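Long-range contacts in BCL-2 protein (Schistosoma japonicum, PDB 7JMT), which probably binds BH3 segments of partner proteins in the control of apoptosis, and here carries the BH3 mimetic ABT-737 in its groove: residues 57-62 against 115-120; 107-112 against 161-166; 12-17 against 40-45. All blocks are in the same frame, centred on the assembly; numbering follows the deposited sequence.

Contact 1: residues 57-62 against 115-120. With N3C (4-{4-[(4'-chlorobiphenyl-2-yl)methyl]piperazin-1-yl}-N-{[4-({(1R)-3-(dimethylamino)-1-[(phenylthio)methyl]propyl}amino)-3-nitrophenyl]sulfonyl}benzamide), chain G.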
loop_
_atom_site.group_PDB
_atom_site.type_symbol
_atom_site.label_atom_id
_atom_site.label_comp_id
_atom_site.label_asym_id
_atom_site.label_seq_id
_atom_site.Cartn_x
_atom_site.Cartn_y
_atom_site.Cartn_z
ATOM N N GLN A 57 3.885 1.691 -12.026
ATOM C CA GLN A 57 3.395 1.540 -13.417
ATOM C C GLN A 57 2.079 0.776 -13.420
ATOM O O GLN A 57 1.156 1.202 -14.113
ATOM C CB GLN A 57 4.418 0.776 -14.252
ATOM C CG GLN A 57 4.079 0.637 -15.725
ATOM C CD GLN A 57 4.604 -0.667 -16.266
ATOM O OE1 GLN A 57 5.687 -0.731 -16.836
ATOM N NE2 GLN A 57 3.844 -1.729 -16.068
ATOM N N LEU A 58 2.002 -0.312 -12.674
ATOM C CA LEU A 58 0.799 -1.171 -12.637
ATOM C C LEU A 58 -0.356 -0.463 -11.928
ATOM O O LEU A 58 -1.477 -0.581 -12.412
ATOM C CB LEU A 58 1.173 -2.504 -11.986
ATOM C CG LEU A 58 2.195 -3.363 -12.727
ATOM C CD1 LEU A 58 2.735 -4.461 -11.826
ATOM C CD2 LEU A 58 1.601 -3.949 -13.989
ATOM N N VAL A 59 -0.109 0.233 -10.822
ATOM C CA VAL A 59 -1.176 0.897 -10.018
ATOM C C VAL A 59 -1.769 2.028 -10.850
ATOM O O VAL A 59 -2.965 2.261 -10.733
ATOM C CB VAL A 59 -0.691 1.349 -8.626
ATOM C CG1 VAL A 59 -1.653 2.327 -7.971
ATOM C CG2 VAL A 59 -0.446 0.166 -7.704
ATOM N N GLY A 60 -0.962 2.734 -11.624
ATOM C CA GLY A 60 -1.445 3.805 -12.505
ATOM C C GLY A 60 -2.341 3.294 -13.606
ATOM O O GLY A 60 -3.349 3.944 -13.881
ATOM N N ASP A 61 -1.985 2.184 -14.231
ATOM C CA ASP A 61 -2.813 1.554 -15.284
ATOM C C ASP A 61 -4.110 1.095 -14.632
ATOM O O ASP A 61 -5.151 1.179 -15.285
ATOM C CB ASP A 61 -2.042 0.450 -16.002
ATOM C CG ASP A 61 -0.936 0.941 -16.918
ATOM O OD1 ASP A 61 -0.752 2.164 -17.014
ATOM O OD2 ASP A 61 -0.270 0.092 -17.527
ATOM N N PHE A 62 -4.047 0.595 -13.407
ATOM C CA PHE A 62 -5.243 0.175 -12.648
ATOM C C PHE A 62 -6.128 1.378 -12.364
ATOM O O PHE A 62 -7.345 1.256 -12.483
ATOM C CB PHE A 62 -4.853 -0.482 -11.330
ATOM C CG PHE A 62 -6.015 -0.997 -10.525
ATOM C CD1 PHE A 62 -6.589 -2.224 -10.800
ATOM C CD2 PHE A 62 -6.540 -0.250 -9.492
ATOM C CE1 PHE A 62 -7.661 -2.696 -10.067
ATOM C CE2 PHE A 62 -7.610 -0.727 -8.761
ATOM C CZ PHE A 62 -8.170 -1.944 -9.045
ATOM N N MET A 115 -4.725 -3.926 -4.149
ATOM C CA MET A 115 -4.586 -3.695 -2.697
ATOM C C MET A 115 -3.695 -2.473 -2.486
ATOM O O MET A 115 -4.078 -1.612 -1.698
ATOM C CB MET A 115 -3.984 -4.923 -2.009
ATOM C CG MET A 115 -3.542 -4.706 -0.567
ATOM S SD MET A 115 -2.586 -6.083 0.080
ATOM C CE MET A 115 -1.066 -5.918 -0.850
ATOM N N PHE A 116 -2.576 -2.372 -3.191
ATOM C CA PHE A 116 -1.638 -1.235 -3.073
ATOM C C PHE A 116 -2.374 0.004 -3.548
ATOM O O PHE A 116 -2.213 1.049 -2.933
ATOM C CB PHE A 116 -0.332 -1.509 -3.821
ATOM C CG PHE A 116 0.657 -2.385 -3.099
ATOM C CD1 PHE A 116 1.428 -1.875 -2.072
ATOM C CD2 PHE A 116 0.842 -3.706 -3.466
ATOM C CE1 PHE A 116 2.350 -2.673 -1.419
ATOM C CE2 PHE A 116 1.767 -4.499 -2.812
ATOM C CZ PHE A 116 2.516 -3.984 -1.788
ATOM N N ALA A 117 -3.178 -0.120 -4.592
ATOM C CA ALA A 117 -3.962 0.993 -5.155
ATOM C C ALA A 117 -4.960 1.507 -4.129
ATOM O O ALA A 117 -5.123 2.721 -4.046
ATOM C CB ALA A 117 -4.657 0.538 -6.396
ATOM N N PHE A 118 -5.620 0.630 -3.396
ATOM C CA PHE A 118 -6.594 1.023 -2.355
ATOM C C PHE A 118 -5.858 1.729 -1.231
ATOM O O PHE A 118 -6.326 2.770 -0.799
ATOM C CB PHE A 118 -7.383 -0.202 -1.884
ATOM C CG PHE A 118 -8.560 0.069 -0.982
ATOM C CD1 PHE A 118 -8.698 -0.607 0.217
ATOM C CD2 PHE A 118 -9.542 0.975 -1.341
ATOM C CE1 PHE A 118 -9.782 -0.367 1.043
ATOM C CE2 PHE A 118 -10.624 1.214 -0.511
ATOM C CZ PHE A 118 -10.741 0.541 0.678
ATOM N N LEU A 119 -4.714 1.205 -0.821
ATOM C CA LEU A 119 -3.898 1.807 0.254
ATOM C C LEU A 119 -3.465 3.195 -0.210
ATOM O O LEU A 119 -3.465 4.092 0.614
ATOM C CB LEU A 119 -2.699 0.901 0.555
ATOM C CG LEU A 119 -1.725 1.360 1.636
ATOM C CD1 LEU A 119 -2.366 1.336 3.012
ATOM C CD2 LEU A 119 -0.473 0.502 1.616
ATOM N N ARG A 120 -3.120 3.361 -1.481
ATOM C CA ARG A 120 -2.708 4.665 -2.022
ATOM C C ARG A 120 -3.873 5.628 -1.894
ATOM O O ARG A 120 -3.645 6.727 -1.422
ATOM C CB ARG A 120 -2.297 4.542 -3.485
ATOM C CG ARG A 120 -1.696 5.798 -4.090
ATOM C CD ARG A 120 -1.405 5.616 -5.564
ATOM N NE ARG A 120 -1.534 6.869 -6.295
ATOM C CZ ARG A 120 -2.675 7.470 -6.631
ATOM N NH1 ARG A 120 -3.850 6.960 -6.294
ATOM N NH2 ARG A 120 -2.635 8.610 -7.296
HETATM O O34 N3C G . -1.824 -4.077 -15.090
HETATM N N33 N3C G . -1.920 -5.292 -14.850
HETATM O O33 N3C G . -1.074 -5.827 -14.177
HETATM C C33 N3C G . -2.945 -6.136 -15.310
HETATM C C32 N3C G . -3.589 -5.898 -16.504
HETATM N N35 N3C G . -3.275 -4.776 -17.177
HETATM C C36 N3C G . -4.068 -4.223 -18.249
HETATM C C41 N3C G . -5.367 -3.549 -17.763
HETATM S S42 N3C G . -5.214 -2.465 -16.356
HETATM C C43 N3C G . -5.142 -3.341 -14.907
HETATM C C48 N3C G . -5.929 -4.439 -14.749
HETATM C C47 N3C G . -5.900 -5.169 -13.580
HETATM C C46 N3C G . -5.053 -4.818 -12.544
HETATM C C45 N3C G . -4.235 -3.714 -12.710
HETATM C C44 N3C G . -4.290 -2.980 -13.887
HETATM C C37 N3C G . -3.107 -3.279 -18.977
HETATM C C38 N3C G . -3.509 -3.202 -20.454
HETATM N N39 N3C G . -2.372 -2.803 -21.309
HETATM C C40 N3C G . -1.601 -4.023 -21.664
HETATM C C39 N3C G . -2.885 -2.095 -22.515
HETATM C C31 N3C G . -4.577 -6.778 -16.939
HETATM C C30 N3C G . -4.892 -7.899 -16.190
HETATM C C34 N3C G . -3.262 -7.258 -14.553
HETATM C C29 N3C G . -4.233 -8.140 -14.988
HETATM S S28 N3C G . -4.569 -9.437 -14.126
HETATM O O28 N3C G . -5.110 -10.430 -15.029
HETATM O O29 N3C G . -3.404 -10.024 -13.484
HETATM N N27 N3C G . -5.575 -8.926 -13.126
HETATM C C26 N3C G . -6.788 -8.532 -13.527
HETATM O O26 N3C G . -7.210 -8.580 -14.676
HETATM C C23 N3C G . -7.645 -7.918 -12.487
HETATM C C22 N3C G . -8.731 -7.203 -12.918
HETATM C C21 N3C G . -9.544 -6.542 -12.008
HETATM C C24 N3C G . -7.290 -7.908 -11.142
HETATM C C25 N3C G . -8.117 -7.237 -10.233
HETATM C C20 N3C G . -9.268 -6.563 -10.652
HETATM N N17 N3C G . -10.092 -5.864 -9.763
HETATM C C16 N3C G . -11.320 -5.269 -10.306
HETATM C C15 N3C G . -12.261 -4.781 -9.209
HETATM C C18 N3C G . -9.670 -5.688 -8.377
HETATM C C19 N3C G . -10.807 -5.345 -7.455
HETATM N N14 N3C G . -11.559 -4.233 -8.047
HETATM C C13 N3C G . -12.622 -3.668 -7.213
HETATM C C12 N3C G . -12.533 -3.948 -5.736
HETATM C C11 N3C G . -13.210 -5.052 -5.239
HETATM C C10 N3C G . -13.188 -5.379 -3.892
HETATM C C9 N3C G . -12.479 -4.582 -3.017
HETATM C C8 N3C G . -11.794 -3.481 -3.504
HETATM C C7 N3C G . -11.825 -3.152 -4.866
HETATM C C4 N3C G . -11.111 -2.021 -5.245
HETATM C C3 N3C G . -11.706 -0.779 -5.430
HETATM C C2 N3C G . -10.918 0.317 -5.740
HETATM C C5 N3C G . -9.742 -2.144 -5.341
HETATM C C6 N3C G . -8.967 -1.056 -5.666
HETATM C C1 N3C G . -9.557 0.158 -5.866
HETATM CL CL1 N3C G . -8.489 1.505 -6.275
#
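Phe62 and Val59 lean on Ala117, where helix 48-65 meets helix 109-127 at the wall and floor of the hydrophobic BH3-binding groove of the Bcl-2 fold. The short helical segments have an interaxial distance of 9.6 Å and a crossing angle of -76°, and no hydrogen bond joins them. Phe62 parts two arms of ABT-737. CB of Phe62 lies 3.6 Å from C45 of the phenylthio ring, and CD1 comes to 3.4 Å from the same C45, so the phenylthio group meets the Phe62 ring at its edge. On the other flank CD2 reaches the methyl CB of Ala117 at 3.7 Å, approaching at an oblique angle to the ring. Farther out, CE1 looks to the piperazine, while CE2 and CZ lie next to C6 of the chlorophenyl ring, with CE2 3.4 Å from C6. CG stands anti to the backbone N (chi1 -177°), which carries the ring off the helix and in between these two aromatic arms. Val59 splits its methyls: CG2 faces CB of Phe116, and CG1 rests on CB of Ala117 at 3.8 Å, with Phe18 of helix 7-25 also touching this valine. Beyond that methyl, the aliphatic part of Arg120 closes the contact, its CD lying 4.1 Å from Val59 CG1.

Contact 2: residues 107-112 against 161-166; sequences LNWGRI and SGLIEF. With N3C (4-{4-[(4'-chlorobiphenyl-2-yl)methyl]piperazin-1-yl}-N-{[4-({(1R)-3-(dimethylamino)-1-[(phenylthio)methyl]propyl}amino)-3-nitrophenyl]sulfonyl}benzamide), chain G.
Aromatic and CH-pi packing carries this contact, with Trp109 laid against Leu163 and Phe166, both on the same side of the indole. Leu163 lays its branch point over the six-membered part of the indole: CG sits 3.7 Å from that ring's centroid, 24° off the normal, and CD2 touches CE3 of Trp109. The backbone of Gly162 continues the same cover toward the rim of the indole. In the second CH-pi contact the roles are exchanged, for CB of Trp109 stands over the centre of the Phe166 ring, 3.5 Å from its centroid and only 12° from the normal. The two aromatic groups are themselves inclined, planes at 39°, and Trp153 of helix 132-155 meets the indole edge-to-face.

Asn108, Trp109, Gly110 and Arg111 form the Asn-Trp-Gly-Arg signature of the BH1 motif, at the start of helix 109-127. Within it, Asn108 is the N-cap: its OD1 accepts from Arg111 N at 2.8 Å, the donor lying above the carbonyl plane. CG of Asn108 stands between the backbone N and the carbonyl carbon, which brings the amide back to the first turn.

Ligand contacts make the third group. Gly110, having no side chain, lets the acylsulfonamide come close to the backbone; Gly110 N lies 3.5 Å from sulfonyl O29 of ABT-737. The Arg111 guanidinium lies with one face toward the benzamide phenylene, NH1 of Arg111 being 3.5 Å from C25. Phe166 turns its edge to the sulfonyl, O29 lying in the ring plane 3.2 Å from CZ.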
loop_
_atom_site.group_PDB
_atom_site.type_symbol
_atom_site.label_atom_id
_atom_site.label_comp_id
_atom_site.label_asym_id
_atom_site.label_seq_id
_atom_site.Cartn_x
_atom_site.Cartn_y
_atom_site.Cartn_z
ATOM N N LEU A 107 -6.384 -14.958 -5.922
ATOM C CA LEU A 107 -5.027 -14.435 -5.669
ATOM C C LEU A 107 -4.248 -14.445 -6.976
ATOM O O LEU A 107 -3.978 -15.532 -7.483
ATOM C CB LEU A 107 -4.381 -15.267 -4.557
ATOM C CG LEU A 107 -3.105 -14.734 -3.907
ATOM C CD1 LEU A 107 -3.106 -13.226 -3.730
ATOM C CD2 LEU A 107 -2.890 -15.411 -2.564
ATOM N N ASN A 108 -3.927 -13.269 -7.500
ATOM C CA ASN A 108 -3.169 -13.082 -8.752
ATOM C C ASN A 108 -2.407 -11.788 -8.510
ATOM O O ASN A 108 -2.728 -11.118 -7.540
ATOM C CB ASN A 108 -4.063 -13.126 -9.996
ATOM C CG ASN A 108 -5.009 -11.962 -10.161
ATOM O OD1 ASN A 108 -5.225 -11.191 -9.241
ATOM N ND2 ASN A 108 -5.595 -11.834 -11.337
ATOM N N TRP A 109 -1.408 -11.477 -9.315
ATOM C CA TRP A 109 -0.591 -10.252 -9.153
ATOM C C TRP A 109 -1.495 -9.041 -9.327
ATOM O O TRP A 109 -1.258 -8.050 -8.656
ATOM C CB TRP A 109 0.620 -10.218 -10.089
ATOM C CG TRP A 109 1.859 -10.883 -9.572
ATOM C CD1 TRP A 109 2.582 -11.854 -10.199
ATOM C CD2 TRP A 109 2.550 -10.611 -8.339
ATOM N NE1 TRP A 109 3.657 -12.216 -9.438
ATOM C CE2 TRP A 109 3.665 -11.470 -8.293
ATOM C CE3 TRP A 109 2.334 -9.741 -7.266
ATOM C CZ2 TRP A 109 4.553 -11.479 -7.221
ATOM C CZ3 TRP A 109 3.213 -9.751 -6.208
ATOM C CH2 TRP A 109 4.309 -10.607 -6.190
ATOM N N GLY A 110 -2.482 -9.122 -10.202
ATOM C CA GLY A 110 -3.420 -8.025 -10.463
ATOM C C GLY A 110 -4.220 -7.656 -9.249
ATOM O O GLY A 110 -4.515 -6.481 -9.108
ATOM N N ARG A 111 -4.635 -8.615 -8.446
ATOM C CA ARG A 111 -5.345 -8.342 -7.174
ATOM C C ARG A 111 -4.388 -7.667 -6.188
ATOM O O ARG A 111 -4.852 -6.837 -5.426
ATOM C CB ARG A 111 -5.976 -9.606 -6.582
ATOM C CG ARG A 111 -7.484 -9.713 -6.721
ATOM C CD ARG A 111 -7.999 -10.185 -8.060
ATOM N NE ARG A 111 -9.456 -10.180 -8.045
ATOM C CZ ARG A 111 -10.259 -10.271 -9.105
ATOM N NH1 ARG A 111 -9.774 -10.360 -10.334
ATOM N NH2 ARG A 111 -11.568 -10.257 -8.926
ATOM N N ILE A 112 -3.116 -8.052 -6.159
ATOM C CA ILE A 112 -2.088 -7.437 -5.267
ATOM C C ILE A 112 -1.924 -5.976 -5.675
ATOM O O ILE A 112 -1.845 -5.141 -4.789
ATOM C CB ILE A 112 -0.772 -8.244 -5.248
ATOM C CG1 ILE A 112 -0.974 -9.581 -4.526
ATOM C CG2 ILE A 112 0.365 -7.443 -4.637
ATOM C CD1 ILE A 112 0.008 -10.664 -4.893
ATOM N N SER A 161 9.727 -9.686 -6.054
ATOM C CA SER A 161 10.518 -9.491 -7.290
ATOM C C SER A 161 9.714 -9.954 -8.503
ATOM O O SER A 161 10.092 -9.591 -9.605
ATOM C CB SER A 161 11.841 -10.168 -7.203
ATOM O OG SER A 161 12.634 -9.684 -6.138
ATOM N N GLY A 162 8.675 -10.750 -8.317
ATOM C CA GLY A 162 7.806 -11.258 -9.390
ATOM C C GLY A 162 7.054 -10.182 -10.118
ATOM O O GLY A 162 6.643 -10.444 -11.239
ATOM N N LEU A 163 6.798 -9.061 -9.466
ATOM C CA LEU A 163 6.092 -7.908 -10.070
ATOM C C LEU A 163 6.931 -7.308 -11.193
ATOM O O LEU A 163 6.349 -6.636 -12.006
ATOM C CB LEU A 163 5.759 -6.866 -9.002
ATOM C CG LEU A 163 4.539 -7.145 -8.129
ATOM C CD1 LEU A 163 4.624 -6.381 -6.818
ATOM C CD2 LEU A 163 3.247 -6.806 -8.857
ATOM N N ILE A 164 8.247 -7.453 -11.174
ATOM C CA ILE A 164 9.168 -6.872 -12.192
ATOM C C ILE A 164 8.950 -7.526 -13.559
ATOM O O ILE A 164 9.145 -6.849 -14.552
ATOM C CB ILE A 164 10.642 -6.883 -11.737
ATOM C CG1 ILE A 164 10.858 -6.114 -10.430
ATOM C CG2 ILE A 164 11.547 -6.353 -12.839
ATOM C CD1 ILE A 164 12.078 -6.544 -9.654
ATOM N N GLU A 165 8.676 -8.818 -13.624
ATOM C CA GLU A 165 8.476 -9.537 -14.908
ATOM C C GLU A 165 7.017 -9.383 -15.312
ATOM O O GLU A 165 6.747 -9.340 -16.507
ATOM C CB GLU A 165 8.869 -11.004 -14.792
ATOM C CG GLU A 165 8.850 -11.743 -16.116
ATOM C CD GLU A 165 9.409 -13.152 -16.071
ATOM O OE1 GLU A 165 9.679 -13.649 -14.961
ATOM O OE2 GLU A 165 9.577 -13.747 -17.150
ATOM N N PHE A 166 6.119 -9.298 -14.343
ATOM C CA PHE A 166 4.681 -9.135 -14.623
ATOM C C PHE A 166 4.477 -7.800 -15.335
ATOM O O PHE A 166 3.769 -7.775 -16.340
ATOM C CB PHE A 166 3.918 -9.292 -13.312
ATOM C CG PHE A 166 2.425 -9.187 -13.383
ATOM C CD1 PHE A 166 1.679 -10.177 -13.991
ATOM C CD2 PHE A 166 1.769 -8.126 -12.787
ATOM C CE1 PHE A 166 0.302 -10.089 -14.037
ATOM C CE2 PHE A 166 0.392 -8.043 -12.829
ATOM C CZ PHE A 166 -0.332 -9.024 -13.455
HETATM O O34 N3C G . -1.824 -4.077 -15.090
HETATM N N33 N3C G . -1.920 -5.292 -14.850
HETATM O O33 N3C G . -1.074 -5.827 -14.177
HETATM C C33 N3C G . -2.945 -6.136 -15.310
HETATM C C32 N3C G . -3.589 -5.898 -16.504
HETATM N N35 N3C G . -3.275 -4.776 -17.177
HETATM C C36 N3C G . -4.068 -4.223 -18.249
HETATM C C41 N3C G . -5.367 -3.549 -17.763
HETATM S S42 N3C G . -5.214 -2.465 -16.356
HETATM C C43 N3C G . -5.142 -3.341 -14.907
HETATM C C48 N3C G . -5.929 -4.439 -14.749
HETATM C C47 N3C G . -5.900 -5.169 -13.580
HETATM C C46 N3C G . -5.053 -4.818 -12.544
HETATM C C45 N3C G . -4.235 -3.714 -12.710
HETATM C C44 N3C G . -4.290 -2.980 -13.887
HETATM C C37 N3C G . -3.107 -3.279 -18.977
HETATM C C38 N3C G . -3.509 -3.202 -20.454
HETATM N N39 N3C G . -2.372 -2.803 -21.309
HETATM C C40 N3C G . -1.601 -4.023 -21.664
HETATM C C39 N3C G . -2.885 -2.095 -22.515
HETATM C C31 N3C G . -4.577 -6.778 -16.939
HETATM C C30 N3C G . -4.892 -7.899 -16.190
HETATM C C34 N3C G . -3.262 -7.258 -14.553
HETATM C C29 N3C G . -4.233 -8.140 -14.988
HETATM S S28 N3C G . -4.569 -9.437 -14.126
HETATM O O28 N3C G . -5.110 -10.430 -15.029
HETATM O O29 N3C G . -3.404 -10.024 -13.484
HETATM N N27 N3C G . -5.575 -8.926 -13.126
HETATM C C26 N3C G . -6.788 -8.532 -13.527
HETATM O O26 N3C G . -7.210 -8.580 -14.676
HETATM C C23 N3C G . -7.645 -7.918 -12.487
HETATM C C22 N3C G . -8.731 -7.203 -12.918
HETATM C C21 N3C G . -9.544 -6.542 -12.008
HETATM C C24 N3C G . -7.290 -7.908 -11.142
HETATM C C25 N3C G . -8.117 -7.237 -10.233
HETATM C C20 N3C G . -9.268 -6.563 -10.652
HETATM N N17 N3C G . -10.092 -5.864 -9.763
HETATM C C16 N3C G . -11.320 -5.269 -10.306
HETATM C C15 N3C G . -12.261 -4.781 -9.209
HETATM C C18 N3C G . -9.670 -5.688 -8.377
HETATM C C19 N3C G . -10.807 -5.345 -7.455
HETATM N N14 N3C G . -11.559 -4.233 -8.047
HETATM C C13 N3C G . -12.622 -3.668 -7.213
HETATM C C12 N3C G . -12.533 -3.948 -5.736
HETATM C C11 N3C G . -13.210 -5.052 -5.239
HETATM C C10 N3C G . -13.188 -5.379 -3.892
HETATM C C9 N3C G . -12.479 -4.582 -3.017
HETATM C C8 N3C G . -11.794 -3.481 -3.504
HETATM C C7 N3C G . -11.825 -3.152 -4.866
HETATM C C4 N3C G . -11.111 -2.021 -5.245
HETATM C C3 N3C G . -11.706 -0.779 -5.430
HETATM C C2 N3C G . -10.918 0.317 -5.740
HETATM C C5 N3C G . -9.742 -2.144 -5.341
HETATM C C6 N3C G . -8.967 -1.056 -5.666
HETATM C C1 N3C G . -9.557 0.158 -5.866
HETATM CL CL1 N3C G . -8.489 1.505 -6.275
#

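Contact 3: residues 12-17 against 40-45; sequences STLCHS and IDLTCV
Thr13 meets the 40-45 loop with its methyl, not its hydroxyl. CG2, anti to the backbone N, points out of the helix, 3.3 Å from the carbonyl O of Asp41 and 3.5 Å from Val45 CG2, the threonine and valine side chains running alongside one another in opposite senses. OG1 turns back along the helix and hydrogen-bonds to the carbonyl O of Leu9. Leu14 follows with both branches engaged: CD1 touches Val45 CG1 at 3.6 Å, and CD2 reaches Leu42 CD1 at 3.7 Å, the two leucine side chains lying roughly perpendicular. In this all-helical Bcl-2 fold, the contact lays the loop that leads into helix 48-65 across the N-terminal helix 7-25, and Ile52 of helix 48-65 joins Leu14 and Leu42 in the same apolar layer. The loop itself turns through a short 3-10 segment, where Thr43 OG1 donates to Asp41 OD1 at 2.8 Å. Cys44 lies in this turn and has been seen in an interchain disulfide of this protein. Two residues beyond Leu14, the imidazole of His16 offers one face to Ile40: CD1 sits over its centre, 3.6 Å from the centroid and 9° off the normal, a CH-pi contact. One position further along, Ser17 approaches the other branch of Leu42, its OG 3.8 Å from CD2.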
loop_
_atom_site.group_PDB
_atom_site.type_symbol
_atom_site.label_atom_id
_atom_site.label_comp_id
_atom_site.label_asym_id
_atom_site.label_seq_id
_atom_site.Cartn_x
_atom_site.Cartn_y
_atom_site.Cartn_z
ATOM N N SER A 12 6.464 -3.792 4.518
ATOM C CA SER A 12 6.314 -2.452 5.121
ATOM C C SER A 12 7.259 -1.481 4.431
ATOM O O SER A 12 6.825 -0.393 4.093
ATOM C CB SER A 12 6.587 -2.519 6.586
ATOM O OG SER A 12 5.989 -1.434 7.269
ATOM N N THR A 13 8.503 -1.869 4.225
ATOM C CA THR A 13 9.506 -1.061 3.519
ATOM C C THR A 13 9.009 -0.731 2.126
ATOM O O THR A 13 9.296 0.334 1.701
ATOM C CB THR A 13 10.839 -1.798 3.487
ATOM O OG1 THR A 13 11.276 -1.919 4.837
ATOM C CG2 THR A 13 11.896 -1.112 2.661
ATOM N N LEU A 14 8.392 -1.668 1.426
ATOM C CA LEU A 14 7.906 -1.476 0.034
ATOM C C LEU A 14 6.613 -0.680 0.078
ATOM O O LEU A 14 6.305 -0.106 -0.920
ATOM C CB LEU A 14 7.689 -2.813 -0.692
ATOM C CG LEU A 14 8.905 -3.557 -1.231
ATOM C CD1 LEU A 14 8.547 -5.013 -1.487
ATOM C CD2 LEU A 14 9.446 -2.912 -2.496
ATOM N N CYS A 15 5.850 -0.701 1.159
ATOM C CA CYS A 15 4.551 -0.008 1.251
ATOM C C CYS A 15 4.867 1.455 1.465
ATOM O O CYS A 15 4.236 2.250 0.834
ATOM C CB CYS A 15 3.665 -0.564 2.356
ATOM S SG CYS A 15 2.778 -2.088 1.977
ATOM N N HIS A 16 5.854 1.774 2.292
ATOM C CA HIS A 16 6.259 3.161 2.618
ATOM C C HIS A 16 6.873 3.862 1.410
ATOM O O HIS A 16 6.593 5.028 1.261
ATOM C CB HIS A 16 7.223 3.097 3.800
ATOM C CG HIS A 16 7.376 4.368 4.553
ATOM N ND1 HIS A 16 6.685 4.617 5.715
ATOM C CD2 HIS A 16 8.153 5.445 4.332
ATOM C CE1 HIS A 16 7.012 5.806 6.170
ATOM N NE2 HIS A 16 7.910 6.334 5.336
ATOM N N SER A 17 7.739 3.214 0.643
ATOM C CA SER A 17 8.407 3.779 -0.561
ATOM C C SER A 17 7.445 3.998 -1.729
ATOM O O SER A 17 7.708 4.896 -2.489
ATOM C CB SER A 17 9.594 2.967 -0.972
ATOM O OG SER A 17 10.365 3.659 -1.934
ATOM N N ILE A 40 13.409 3.607 7.298
ATOM C CA ILE A 40 12.964 2.817 6.115
ATOM C C ILE A 40 14.100 2.798 5.091
ATOM O O ILE A 40 14.506 3.878 4.672
ATOM C CB ILE A 40 11.642 3.372 5.542
ATOM C CG1 ILE A 40 10.483 3.165 6.522
ATOM C CG2 ILE A 40 11.331 2.769 4.177
ATOM C CD1 ILE A 40 10.152 4.374 7.353
ATOM N N ASP A 41 14.584 1.615 4.707
ATOM C CA ASP A 41 15.666 1.440 3.711
ATOM C C ASP A 41 15.185 0.445 2.664
ATOM O O ASP A 41 15.126 -0.729 2.999
ATOM C CB ASP A 41 16.920 0.941 4.430
ATOM C CG ASP A 41 18.185 0.845 3.600
ATOM O OD1 ASP A 41 18.355 1.667 2.688
ATOM O OD2 ASP A 41 19.001 -0.043 3.900
ATOM N N LEU A 42 14.955 0.880 1.429
ATOM C CA LEU A 42 14.501 0.012 0.322
ATOM C C LEU A 42 15.627 -0.958 -0.007
ATOM O O LEU A 42 15.329 -2.013 -0.560
ATOM C CB LEU A 42 14.091 0.891 -0.859
ATOM C CG LEU A 42 13.347 0.207 -2.002
ATOM C CD1 LEU A 42 12.068 -0.461 -1.523
ATOM C CD2 LEU A 42 13.042 1.207 -3.103
ATOM N N THR A 43 16.865 -0.630 0.348
ATOM C CA THR A 43 18.078 -1.438 0.077
ATOM C C THR A 43 17.959 -2.799 0.763
ATOM O O THR A 43 18.552 -3.739 0.246
ATOM C CB THR A 43 19.302 -0.597 0.452
ATOM O OG1 THR A 43 19.008 0.750 0.096
ATOM C CG2 THR A 43 20.576 -1.045 -0.227
ATOM N N CYS A 44 17.253 -2.907 1.886
ATOM C CA CYS A 44 16.980 -4.190 2.592
ATOM C C CYS A 44 16.186 -5.131 1.698
ATOM O O CYS A 44 16.450 -6.330 1.762
ATOM C CB CYS A 44 16.101 -3.997 3.819
ATOM S SG CYS A 44 16.940 -3.284 5.254
ATOM N N VAL A 45 15.228 -4.611 0.930
ATOM C CA VAL A 45 14.339 -5.434 0.063
ATOM C C VAL A 45 15.124 -5.838 -1.178
ATOM O O VAL A 45 15.696 -4.961 -1.809
ATOM C CB VAL A 45 13.031 -4.712 -0.303
ATOM C CG1 VAL A 45 12.087 -5.610 -1.082
ATOM C CG2 VAL A 45 12.346 -4.149 0.926
#

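Overall arrangement
Contact 3 closes first along the chain, joining helix 7-25 to the loop before helix 48-65; the segments of contacts 1 and 2 come later and alternate in sequence. These two share helix 109-127, lie with centres about 12 Å apart, and meet through Leu58, whose CD1 packs on Leu163 CD2 at 3.8 Å. Both line the groove holding ABT-737, contact 1 against the phenylthio and chlorophenyl arms of the drug, contact 2 against its central acylsulfonamide. Contact 3 lies about 17 Å from each, centre to centre. It reaches contact 1 through Cys15, which packs on Phe116, so the N-terminal helix lies behind the groove-forming helices.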